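Local coordinates for protein inactive Zymogen C11 Protease (Parabacteroides distasonis, PDB 6MZO) that is a clostripain-like C11 family protease precursor, captured as an inactive zymogen, whose mature form is expected to cleave peptide bonds as a cysteine peptidase, at residues L16-G21 / T90-Q95; G27-N32 / V112-G117; L51-T54 / A60-L63; E79-N84 / I97-K102. One frame throughout, in Å; residues are numbered along the deposited sequence.

Contact 1. Residues L16-G21 / T90-Q95; sequences LIYFAG and TETLTQ
Y18 on strand 16-19 and L93 on helix 90-95 mark the nearest approach of the two backbones, their CA atoms 7.9 Å apart; the helix lies over one face of the sheet, and no hydrogen bond crosses between the segments. The Y18 ring spans most of that distance. Its CG is anti to the backbone N (chi1 -174°), which carries the ring straight out toward the helix. L93 CD1 rests over one ring face in a CH-pi contact, 3.9 Å from the Y18 centroid and 18° off the normal, shifted toward the rim, so that it lies 3.7 Å from Y18 CD2. T92 reaches the ring at its edge: its CG2 methyl, near the ring plane, comes within 3.3 Å of Y18 OH, the two side chains crossing at about a right angle. The polar ends turn to the loop ahead of the helix, Y18 OH bonding to S87 O and T92 OG1 to N86 O. A leucine in place of Y18 would probably leave S87 O without its hydroxyl partner and strip L93 CD1 of the flat surface beneath it. The contact is thus apolar at its centre, while its buried hydroxyls tie strand and helix alike to the 86-87 loop.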
loop_
_atom_site.group_PDB
_atom_site.type_symbol
_atom_site.label_atom_id
_atom_site.label_comp_id
_atom_site.label_asym_id
_atom_site.label_seq_id
_atom_site.Cartn_x
_atom_site.Cartn_y
_atom_site.Cartn_z
ATOM N N LEU A 16 -11.364 7.381 -6.113
ATOM C CA LEU A 16 -11.114 8.340 -5.043
ATOM C C LEU A 16 -9.625 8.257 -4.698
ATOM O O LEU A 16 -9.112 7.161 -4.446
ATOM C CB LEU A 16 -11.959 8.005 -3.780
ATOM C CG LEU A 16 -11.475 8.777 -2.523
ATOM C CD1 LEU A 16 -11.777 10.273 -2.740
ATOM C CD2 LEU A 16 -12.257 8.176 -1.321
ATOM N N ILE A 17 -8.980 9.426 -4.771
ATOM C CA ILE A 17 -7.585 9.547 -4.262
ATOM C C ILE A 17 -7.674 10.368 -2.978
ATOM O O ILE A 17 -8.090 11.545 -2.987
ATOM C CB ILE A 17 -6.666 10.203 -5.331
ATOM C CG1 ILE A 17 -6.759 9.491 -6.695
ATOM C CG2 ILE A 17 -5.210 10.289 -4.689
ATOM C CD1 ILE A 17 -5.699 10.030 -7.745
ATOM N N TYR A 18 -7.261 9.727 -1.875
ATOM C CA TYR A 18 -7.450 10.276 -0.542
ATOM C C TYR A 18 -6.097 10.573 0.081
ATOM O O TYR A 18 -5.290 9.635 0.283
ATOM C CB TYR A 18 -8.200 9.248 0.318
ATOM C CG TYR A 18 -8.611 9.680 1.690
ATOM C CD1 TYR A 18 -7.711 9.640 2.735
ATOM C CD2 TYR A 18 -9.905 10.081 1.928
ATOM C CE1 TYR A 18 -8.075 10.027 4.049
ATOM C CE2 TYR A 18 -10.305 10.458 3.191
ATOM C CZ TYR A 18 -9.369 10.436 4.265
ATOM O OH TYR A 18 -9.791 10.789 5.539
ATOM N N PHE A 19 -5.820 11.872 0.256
ATOM C CA PHE A 19 -4.543 12.298 0.833
ATOM C C PHE A 19 -4.710 12.566 2.299
ATOM O O PHE A 19 -5.280 13.596 2.682
ATOM C CB PHE A 19 -4.027 13.563 0.122
ATOM C CG PHE A 19 -3.601 13.361 -1.304
ATOM C CD1 PHE A 19 -2.299 12.994 -1.570
ATOM C CD2 PHE A 19 -4.474 13.554 -2.410
ATOM C CE1 PHE A 19 -1.884 12.801 -2.846
ATOM C CE2 PHE A 19 -4.061 13.368 -3.703
ATOM C CZ PHE A 19 -2.744 12.972 -3.957
ATOM N N ALA A 20 -4.154 11.684 3.116
ATOM C CA ALA A 20 -4.151 11.954 4.535
ATOM C C ALA A 20 -2.887 12.787 4.724
ATOM O O ALA A 20 -1.796 12.241 4.793
ATOM C CB ALA A 20 -4.113 10.671 5.317
ATOM N N GLY A 21 -3.037 14.098 4.693
ATOM C CA GLY A 21 -1.927 15.020 4.808
ATOM C C GLY A 21 -1.957 15.657 6.188
ATOM O O GLY A 21 -2.024 14.936 7.188
ATOM N N THR A 90 -10.377 6.395 10.240
ATOM C CA THR A 90 -11.064 5.557 9.251
ATOM C C THR A 90 -12.555 5.955 9.091
ATOM O O THR A 90 -13.105 5.767 7.989
ATOM C CB THR A 90 -10.974 4.075 9.636
ATOM O OG1 THR A 90 -11.523 3.917 10.939
ATOM C CG2 THR A 90 -9.513 3.608 9.660
ATOM N N GLU A 91 -13.189 6.512 10.133
ATOM C CA GLU A 91 -14.578 6.960 10.013
ATOM C C GLU A 91 -14.706 8.053 8.958
ATOM O O GLU A 91 -15.669 8.087 8.181
ATOM C CB GLU A 91 -15.122 7.470 11.361
ATOM C CG GLU A 91 -15.452 6.359 12.304
ATOM C CD GLU A 91 -16.036 6.891 13.595
ATOM O OE1 GLU A 91 -16.876 7.826 13.539
ATOM O OE2 GLU A 91 -15.615 6.399 14.659
ATOM N N THR A 92 -13.699 8.916 8.890
ATOM C CA THR A 92 -13.692 9.984 7.894
ATOM C C THR A 92 -13.529 9.383 6.519
ATOM O O THR A 92 -14.232 9.743 5.581
ATOM C CB THR A 92 -12.576 11.009 8.176
ATOM O OG1 THR A 92 -12.827 11.652 9.427
ATOM C CG2 THR A 92 -12.469 12.012 7.014
ATOM N N LEU A 93 -12.586 8.444 6.398
ATOM C CA LEU A 93 -12.384 7.785 5.128
ATOM C C LEU A 93 -13.668 7.143 4.624
ATOM O O LEU A 93 -14.030 7.354 3.474
ATOM C CB LEU A 93 -11.234 6.767 5.262
ATOM C CG LEU A 93 -11.009 5.836 4.080
ATOM C CD1 LEU A 93 -10.736 6.577 2.759
ATOM C CD2 LEU A 93 -9.820 4.923 4.402
ATOM N N THR A 94 -14.407 6.421 5.469
ATOM C CA THR A 94 -15.586 5.749 4.902
ATOM C C THR A 94 -16.742 6.741 4.691
ATOM O O THR A 94 -17.560 6.541 3.804
ATOM C CB THR A 94 -16.036 4.566 5.755
ATOM O OG1 THR A 94 -16.460 5.020 7.047
ATOM C CG2 THR A 94 -14.852 3.552 5.910
ATOM N N GLN A 95 -16.741 7.829 5.443
ATOM C CA GLN A 95 -17.692 8.938 5.198
ATOM C C GLN A 95 -17.509 9.500 3.770
ATOM O O GLN A 95 -18.482 9.688 3.020
ATOM C CB GLN A 95 -17.497 10.058 6.197
ATOM C CG GLN A 95 -18.381 11.258 5.879
ATOM C CD GLN A 95 -18.128 12.423 6.806
ATOM O OE1 GLN A 95 -17.632 12.238 7.928
ATOM N NE2 GLN A 95 -18.456 13.636 6.344
#

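Contact 2. Residues G27-N32 / V112-G117; sequences GYVSQN and VLWSHG
W114 packs against helix 27-32 through Y28, V29 and N32. V29 CG2 lies over one face of the indole, 4.0 Å from W114 CZ3, and Y28 CB approaches W114 CZ2 at 3.8 Å while the Y28 ring leads away. F19 of the neighbouring strand 14-19 also packs directly on the indole, ring inclined to ring. N32 ND2 stands 3.1 Å from W114 NE1, its amide plane turned 68° from the ring. Both nitrogens are donors, so they do not bond to each other; each gives a hydrogen bond to N191 O, which accounts for their closeness. With CG anti to the backbone N (chi1 -173°), the indole projects from strand 112-115 toward the helix. On the face opposite V29, H116 CD2 sits 3.8 Å above the W114 ring plane, and H116 NE2 is bonded to D161 OD1. A phenylalanine replacing W114 would probably deprive N191 O of the indole N-H and open a gap beside Y28 CB. Further out, Y195 touches N32. The helix runs 147° from the strand, 10.8 Å between axes, as in an alpha/beta/alpha sandwich. The H116-G117 pair just beyond such a central strand is consistent with the position of the catalytic histidine in clan CD peptidases.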
loop_
_atom_site.group_PDB
_atom_site.type_symbol
_atom_site.label_atom_id
_atom_site.label_comp_id
_atom_site.label_asym_id
_atom_site.label_seq_id
_atom_site.Cartn_x
_atom_site.Cartn_y
_atom_site.Cartn_z
ATOM N N GLY A 27 3.481 19.831 1.189
ATOM C CA GLY A 27 4.107 20.171 -0.084
ATOM C C GLY A 27 4.025 19.046 -1.089
ATOM O O GLY A 27 3.861 19.234 -2.309
ATOM N N TYR A 28 4.187 17.841 -0.572
ATOM C CA TYR A 28 4.108 16.670 -1.427
ATOM C C TYR A 28 2.688 16.417 -1.975
ATOM O O TYR A 28 2.502 15.874 -3.061
ATOM C CB TYR A 28 4.584 15.437 -0.690
ATOM C CG TYR A 28 6.075 15.454 -0.537
ATOM C CD1 TYR A 28 6.896 15.561 -1.652
ATOM C CD2 TYR A 28 6.660 15.411 0.700
ATOM C CE1 TYR A 28 8.283 15.612 -1.530
ATOM C CE2 TYR A 28 8.051 15.452 0.833
ATOM C CZ TYR A 28 8.849 15.550 -0.292
ATOM O OH TYR A 28 10.222 15.600 -0.146
ATOM N N VAL A 29 1.683 16.788 -1.186
ATOM C CA VAL A 29 0.320 16.637 -1.662
ATOM C C VAL A 29 0.141 17.566 -2.842
ATOM O O VAL A 29 -0.388 17.169 -3.873
ATOM C CB VAL A 29 -0.748 16.984 -0.579
ATOM C CG1 VAL A 29 -2.136 16.929 -1.192
ATOM C CG2 VAL A 29 -0.678 15.978 0.585
ATOM N N SER A 30 0.577 18.803 -2.684
ATOM C CA SER A 30 0.498 19.746 -3.829
ATOM C C SER A 30 1.239 19.272 -5.078
ATOM O O SER A 30 0.721 19.417 -6.221
ATOM C CB SER A 30 1.060 21.137 -3.444
ATOM O OG SER A 30 0.404 21.661 -2.309
ATOM N N GLN A 31 2.446 18.729 -4.915
ATOM C CA GLN A 31 3.180 18.176 -6.076
ATOM C C GLN A 31 2.439 17.039 -6.729
ATOM O O GLN A 31 2.375 16.959 -7.960
ATOM C CB GLN A 31 4.561 17.662 -5.645
ATOM C CG GLN A 31 5.416 17.124 -6.754
ATOM C CD GLN A 31 6.814 16.728 -6.244
ATOM O OE1 GLN A 31 7.272 17.206 -5.197
ATOM N NE2 GLN A 31 7.484 15.844 -6.980
ATOM N N ASN A 32 1.852 16.157 -5.909
ATOM C CA ASN A 32 1.070 15.054 -6.482
ATOM C C ASN A 32 -0.170 15.543 -7.177
ATOM O O ASN A 32 -0.553 14.967 -8.205
ATOM C CB ASN A 32 0.686 14.050 -5.401
ATOM C CG ASN A 32 1.838 13.145 -5.098
ATOM O OD1 ASN A 32 2.524 12.687 -6.022
ATOM N ND2 ASN A 32 2.128 12.962 -3.832
ATOM N N VAL A 112 -7.132 5.094 -4.044
ATOM C CA VAL A 112 -5.676 5.425 -3.854
ATOM C C VAL A 112 -5.602 6.061 -2.475
ATOM O O VAL A 112 -6.331 7.028 -2.193
ATOM C CB VAL A 112 -5.189 6.403 -4.849
ATOM C CG1 VAL A 112 -3.727 6.753 -4.580
ATOM C CG2 VAL A 112 -5.388 5.826 -6.288
ATOM N N LEU A 113 -4.775 5.486 -1.597
ATOM C CA LEU A 113 -4.641 6.037 -0.212
ATOM C C LEU A 113 -3.240 6.503 -0.102
ATOM O O LEU A 113 -2.291 5.706 -0.319
ATOM C CB LEU A 113 -4.897 4.977 0.829
ATOM C CG LEU A 113 -6.277 4.394 0.868
ATOM C CD1 LEU A 113 -6.334 3.333 2.043
ATOM C CD2 LEU A 113 -7.237 5.525 1.046
ATOM N N TRP A 114 -3.062 7.780 0.098
ATOM C CA TRP A 114 -1.746 8.351 0.167
ATOM C C TRP A 114 -1.448 8.696 1.616
ATOM O O TRP A 114 -2.230 9.452 2.251
ATOM C CB TRP A 114 -1.685 9.645 -0.669
ATOM C CG TRP A 114 -0.321 10.266 -0.828
ATOM C CD1 TRP A 114 0.541 10.110 -1.888
ATOM C CD2 TRP A 114 0.324 11.169 0.075
ATOM N NE1 TRP A 114 1.671 10.842 -1.678
ATOM C CE2 TRP A 114 1.566 11.492 -0.485
ATOM C CE3 TRP A 114 -0.023 11.695 1.300
ATOM C CZ2 TRP A 114 2.459 12.338 0.148
ATOM C CZ3 TRP A 114 0.868 12.556 1.935
ATOM C CH2 TRP A 114 2.084 12.856 1.351
ATOM N N SER A 115 -0.333 8.174 2.100
ATOM C CA SER A 115 -0.007 8.399 3.525
ATOM C C SER A 115 1.446 8.026 3.654
ATOM O O SER A 115 1.751 6.848 3.674
ATOM C CB SER A 115 -0.873 7.502 4.411
ATOM O OG SER A 115 -0.658 7.756 5.812
ATOM N N HIS A 116 2.346 8.986 3.692
ATOM C CA HIS A 116 3.740 8.654 3.958
ATOM C C HIS A 116 4.130 8.834 5.440
ATOM O O HIS A 116 4.002 9.911 6.003
ATOM C CB HIS A 116 4.629 9.468 3.038
ATOM C CG HIS A 116 4.436 9.134 1.592
ATOM N ND1 HIS A 116 5.322 9.519 0.610
ATOM C CD2 HIS A 116 3.443 8.460 0.962
ATOM C CE1 HIS A 116 4.887 9.087 -0.564
ATOM N NE2 HIS A 116 3.759 8.426 -0.373
ATOM N N GLY A 117 4.600 7.737 6.035
ATOM C CA GLY A 117 4.809 7.584 7.466
ATOM C C GLY A 117 5.306 6.170 7.720
ATOM O O GLY A 117 6.179 5.686 6.998
#

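Contact 3. Residues L51-T54 / A60-L63; sequences LIYT and APQL
Y53 and L63 both hold CG anti to the backbone N (chi1 172° and 176°), while T54 OG1 and Q62 CG each take the crowded position between backbone N and carbonyl carbon, which lays these last two side chains alongside each other with T54 OG1 3.6 Å from Q62 CG. On the face of Y53 and L63 the pair is non-hydrogen-bonded, with CA atoms 4.5 Å apart. There the Y53 side chain runs alongside P61, bringing Y53 OH to 3.3 Å from P61 CB, and the hydroxyl bonds onward to Q85 OE1. L63 CD1 reaches back to lie 4.3 Å from L51 CD1. T54 and Q62 form the hydrogen-bonded pair: T54 N to Q62 O spans 3.0 Å and Q62 N to T54 O 2.9 Å. A water links their side chains, donating to T54 OG1 and accepting from Q62 NE2 (2.7 Å). T54 OG1 is gripped a second time, giving its proton to another water 2.7 Å away that donates in turn to A60 O, tying the strand end to the turn. Antiparallel pairing across a short connection makes this a beta hairpin. It extends the sheet outward from its parallel centre, and Y53 and L63 face helix 90-103.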
loop_
_atom_site.group_PDB
_atom_site.type_symbol
_atom_site.label_atom_id
_atom_site.label_comp_id
_atom_site.label_asym_id
_atom_site.label_seq_id
_atom_site.Cartn_x
_atom_site.Cartn_y
_atom_site.Cartn_z
ATOM N N LEU A 51 -12.275 11.685 -8.128
ATOM C CA LEU A 51 -12.552 12.469 -6.944
ATOM C C LEU A 51 -11.297 12.475 -6.081
ATOM O O LEU A 51 -10.586 11.464 -5.990
ATOM C CB LEU A 51 -13.687 11.834 -6.162
ATOM C CG LEU A 51 -15.133 12.107 -6.666
ATOM C CD1 LEU A 51 -15.430 13.582 -6.336
ATOM C CD2 LEU A 51 -15.369 11.813 -8.117
ATOM N N ILE A 52 -10.998 13.635 -5.485
ATOM C CA ILE A 52 -9.805 13.820 -4.606
ATOM C C ILE A 52 -10.245 14.353 -3.274
ATOM O O ILE A 52 -11.114 15.266 -3.218
ATOM C CB ILE A 52 -8.829 14.867 -5.182
ATOM C CG1 ILE A 52 -8.640 14.704 -6.681
ATOM C CG2 ILE A 52 -7.478 14.865 -4.455
ATOM C CD1 ILE A 52 -7.879 13.419 -7.113
ATOM N N TYR A 53 -9.641 13.850 -2.204
ATOM C CA TYR A 53 -9.861 14.407 -0.863
ATOM C C TYR A 53 -8.521 14.867 -0.393
ATOM O O TYR A 53 -7.507 14.080 -0.480
ATOM C CB TYR A 53 -10.417 13.364 0.096
ATOM C CG TYR A 53 -10.490 13.832 1.528
ATOM C CD1 TYR A 53 -11.630 14.485 2.008
ATOM C CD2 TYR A 53 -9.435 13.569 2.425
ATOM C CE1 TYR A 53 -11.703 14.914 3.336
ATOM C CE2 TYR A 53 -9.491 14.026 3.732
ATOM C CZ TYR A 53 -10.631 14.672 4.172
ATOM O OH TYR A 53 -10.669 15.040 5.496
ATOM N N THR A 54 -8.457 16.104 0.066
ATOM C CA THR A 54 -7.230 16.567 0.694
ATOM C C THR A 54 -7.498 17.179 2.043
ATOM O O THR A 54 -8.610 17.699 2.317
ATOM C CB THR A 54 -6.492 17.625 -0.149
ATOM O OG1 THR A 54 -7.315 18.802 -0.249
ATOM C CG2 THR A 54 -6.143 17.128 -1.566
ATOM N N ALA A 60 -8.646 23.931 4.790
ATOM C CA ALA A 60 -9.721 23.056 5.261
ATOM C C ALA A 60 -9.705 21.748 4.439
ATOM O O ALA A 60 -9.299 21.778 3.266
ATOM C CB ALA A 60 -11.065 23.726 5.141
ATOM N N PRO A 61 -10.165 20.632 5.045
ATOM C CA PRO A 61 -10.343 19.390 4.268
ATOM C C PRO A 61 -11.422 19.576 3.211
ATOM O O PRO A 61 -12.463 20.219 3.478
ATOM C CB PRO A 61 -10.790 18.367 5.312
ATOM C CG PRO A 61 -10.375 18.979 6.667
ATOM C CD PRO A 61 -10.553 20.457 6.466
ATOM N N GLN A 62 -11.198 18.983 2.050
ATOM C CA GLN A 62 -12.144 19.198 0.960
ATOM C C GLN A 62 -12.180 18.008 0.031
ATOM O O GLN A 62 -11.148 17.330 -0.152
ATOM C CB GLN A 62 -11.790 20.448 0.196
ATOM C CG GLN A 62 -10.379 20.622 -0.159
ATOM C CD GLN A 62 -10.165 21.871 -1.007
ATOM O OE1 GLN A 62 -10.942 22.820 -0.945
ATOM N NE2 GLN A 62 -9.120 21.856 -1.832
ATOM N N LEU A 63 -13.377 17.767 -0.523
ATOM C CA LEU A 63 -13.597 16.737 -1.535
ATOM C C LEU A 63 -13.874 17.457 -2.842
ATOM O O LEU A 63 -14.765 18.332 -2.884
ATOM C CB LEU A 63 -14.775 15.837 -1.107
ATOM C CG LEU A 63 -15.225 14.761 -2.078
ATOM C CD1 LEU A 63 -14.121 13.721 -2.224
ATOM C CD2 LEU A 63 -16.511 14.126 -1.531
HETATM O O HOH W 1 -7.270 20.544 1.830
HETATM O O HOH W 2 -6.637 20.834 -1.967
#

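Contact 4. Residues E79-N84 / I97-K102; sequences ETYASN and IDKVQK
K99 reaches from helix 97-102 to E79 and Y81 at the end of strand 72-80 and just beyond, and it is the methylene part of the lysine that fits closely. Y81 OH lies 3.4 Å from K99 CD, and E79 OE1 comes within 3.3 Å of K99 CE. K99 has CG anti to the backbone N (chi1 171°) and runs extended as far as CE, a length needed because the nearest CA atoms, E79 and K99, stand 10.0 Å apart. On the strand side E79 folds against Y81, two residues on, its CG 3.7 Å above the ring plane and displaced toward the rim, which places the carboxylate beside the phenol hydroxyl. L63 touches both Y81 and K99 and completes the packed part. The charged end is looser, and both E79 and K99 are partly exposed to solvent. The E79 OE1 to K99 NZ salt bridge is long at 3.7 Å, and the place of NZ is doubtful; as modelled, the ammonium also pairs with E103 OE2 on the same helix, so its charge may be shared between two carboxylates. The arrangement belongs to a beta-alpha-beta crossover, in which edge strand 72-80 leads through helix 90-103 to the parallel strand 109-115, three strands being passed over.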
loop_
_atom_site.group_PDB
_atom_site.type_symbol
_atom_site.label_atom_id
_atom_site.label_comp_id
_atom_site.label_asym_id
_atom_site.label_seq_id
_atom_site.Cartn_x
_atom_site.Cartn_y
_atom_site.Cartn_z
ATOM N N GLU A 79 -17.272 19.603 -1.538
ATOM C CA GLU A 79 -17.598 19.904 -0.161
ATOM C C GLU A 79 -16.367 20.364 0.565
ATOM O O GLU A 79 -15.267 19.829 0.348
ATOM C CB GLU A 79 -18.228 18.706 0.522
ATOM C CG GLU A 79 -18.676 19.034 1.943
ATOM C CD GLU A 79 -19.717 18.075 2.453
ATOM O OE1 GLU A 79 -19.790 16.945 1.922
ATOM O OE2 GLU A 79 -20.472 18.464 3.373
ATOM N N THR A 80 -16.539 21.343 1.439
ATOM C CA THR A 80 -15.427 21.798 2.252
ATOM C C THR A 80 -15.843 21.494 3.688
ATOM O O THR A 80 -16.887 21.952 4.131
ATOM C CB THR A 80 -15.151 23.283 2.041
ATOM O OG1 THR A 80 -14.691 23.507 0.717
ATOM C CG2 THR A 80 -14.106 23.817 3.018
ATOM N N TYR A 81 -15.055 20.686 4.396
ATOM C CA TYR A 81 -15.488 20.140 5.681
ATOM C C TYR A 81 -15.035 21.028 6.833
ATOM O O TYR A 81 -14.206 21.907 6.621
ATOM C CB TYR A 81 -14.955 18.720 5.832
ATOM C CG TYR A 81 -15.592 17.784 4.840
ATOM C CD1 TYR A 81 -16.815 17.188 5.124
ATOM C CD2 TYR A 81 -14.959 17.481 3.637
ATOM C CE1 TYR A 81 -17.412 16.333 4.223
ATOM C CE2 TYR A 81 -15.516 16.629 2.758
ATOM C CZ TYR A 81 -16.773 16.066 3.048
ATOM O OH TYR A 81 -17.394 15.181 2.169
ATOM N N ALA A 82 -15.608 20.846 8.029
ATOM C CA ALA A 82 -15.164 21.622 9.184
ATOM C C ALA A 82 -13.742 21.183 9.529
ATOM O O ALA A 82 -13.326 20.071 9.176
ATOM C CB ALA A 82 -16.097 21.440 10.370
ATOM N N SER A 83 -12.969 22.035 10.199
ATOM C CA SER A 83 -11.559 21.685 10.361
ATOM C C SER A 83 -11.367 20.679 11.503
ATOM O O SER A 83 -10.273 20.127 11.665
ATOM C CB SER A 83 -10.686 22.922 10.588
ATOM O OG SER A 83 -9.345 22.521 10.827
ATOM N N ASN A 84 -12.424 20.397 12.266
ATOM C CA ASN A 84 -12.334 19.314 13.263
ATOM C C ASN A 84 -12.523 17.929 12.665
ATOM O O ASN A 84 -12.556 16.933 13.391
ATOM C CB ASN A 84 -13.343 19.508 14.386
ATOM C CG ASN A 84 -14.766 19.410 13.906
ATOM O OD1 ASN A 84 -15.018 19.480 12.711
ATOM N ND2 ASN A 84 -15.715 19.341 14.838
ATOM N N ILE A 97 -15.810 7.966 1.236
ATOM C CA ILE A 97 -16.085 6.921 0.226
ATOM C C ILE A 97 -17.606 6.840 0.011
ATOM O O ILE A 97 -18.098 6.733 -1.148
ATOM C CB ILE A 97 -15.526 5.551 0.675
ATOM C CG1 ILE A 97 -14.035 5.550 0.604
ATOM C CG2 ILE A 97 -16.084 4.439 -0.238
ATOM C CD1 ILE A 97 -13.456 4.388 1.374
ATOM N N ASP A 98 -18.391 6.865 1.101
ATOM C CA ASP A 98 -19.822 6.781 0.930
ATOM C C ASP A 98 -20.339 7.916 0.084
ATOM O O ASP A 98 -21.229 7.716 -0.775
ATOM C CB ASP A 98 -20.556 6.800 2.297
ATOM C CG ASP A 98 -20.345 5.530 3.074
ATOM O OD1 ASP A 98 -19.964 4.507 2.495
ATOM O OD2 ASP A 98 -20.569 5.543 4.301
ATOM N N LYS A 99 -19.838 9.122 0.367
ATOM C CA LYS A 99 -20.309 10.279 -0.401
ATOM C C LYS A 99 -19.950 10.141 -1.894
ATOM O O LYS A 99 -20.773 10.394 -2.789
ATOM C CB LYS A 99 -19.743 11.581 0.189
ATOM C CG LYS A 99 -20.018 12.773 -0.695
ATOM C CD LYS A 99 -19.768 14.110 -0.024
ATOM C CE LYS A 99 -20.331 15.268 -0.901
ATOM N NZ LYS A 99 -21.808 15.320 -0.776
ATOM N N VAL A 100 -18.716 9.723 -2.158
ATOM C CA VAL A 100 -18.313 9.589 -3.540
ATOM C C VAL A 100 -19.148 8.533 -4.273
ATOM O O VAL A 100 -19.500 8.729 -5.420
ATOM C CB VAL A 100 -16.819 9.250 -3.557
ATOM C CG1 VAL A 100 -16.376 8.735 -4.922
ATOM C CG2 VAL A 100 -16.033 10.490 -3.100
ATOM N N GLN A 101 -19.429 7.396 -3.624
ATOM C CA GLN A 101 -20.178 6.316 -4.275
ATOM C C GLN A 101 -21.608 6.757 -4.510
ATOM O O GLN A 101 -22.219 6.427 -5.553
ATOM C CB GLN A 101 -20.136 5.035 -3.444
ATOM C CG GLN A 101 -18.788 4.354 -3.473
ATOM C CD GLN A 101 -18.771 2.989 -2.794
ATOM O OE1 GLN A 101 -19.481 2.786 -1.818
ATOM N NE2 GLN A 101 -17.965 2.059 -3.325
ATOM N N LYS A 102 -22.148 7.530 -3.569
ATOM C CA LYS A 102 -23.522 8.022 -3.713
ATOM C C LYS A 102 -23.647 9.050 -4.845
ATOM O O LYS A 102 -24.642 9.048 -5.607
ATOM C CB LYS A 102 -23.988 8.592 -2.375
#

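All four contacts belong to one half of the nine-stranded sheet. Contacts 1 and 4 share helix 90-103 on one face, while contact 2 sets helix 26-43 on the other. Strand 14-19 joins contact 1 to contact 2 through Y18 N and V112 O, 2.9 Å apart, and to contact 3 through the stacked rings, with Y18 CE2 3.3 Å from Y53 CD2. Contacts 3 and 4 lie about 8 Å apart between centres and meet where L63 CD2 comes 3.6 Å from K99 CD. Contact 2, which carries the presumed catalytic histidine, is about 18 Å from contact 4 between centres; their nearest atoms are about 6 Å apart and do not touch, whereas contact 3 is nearer, about 12 Å between centres.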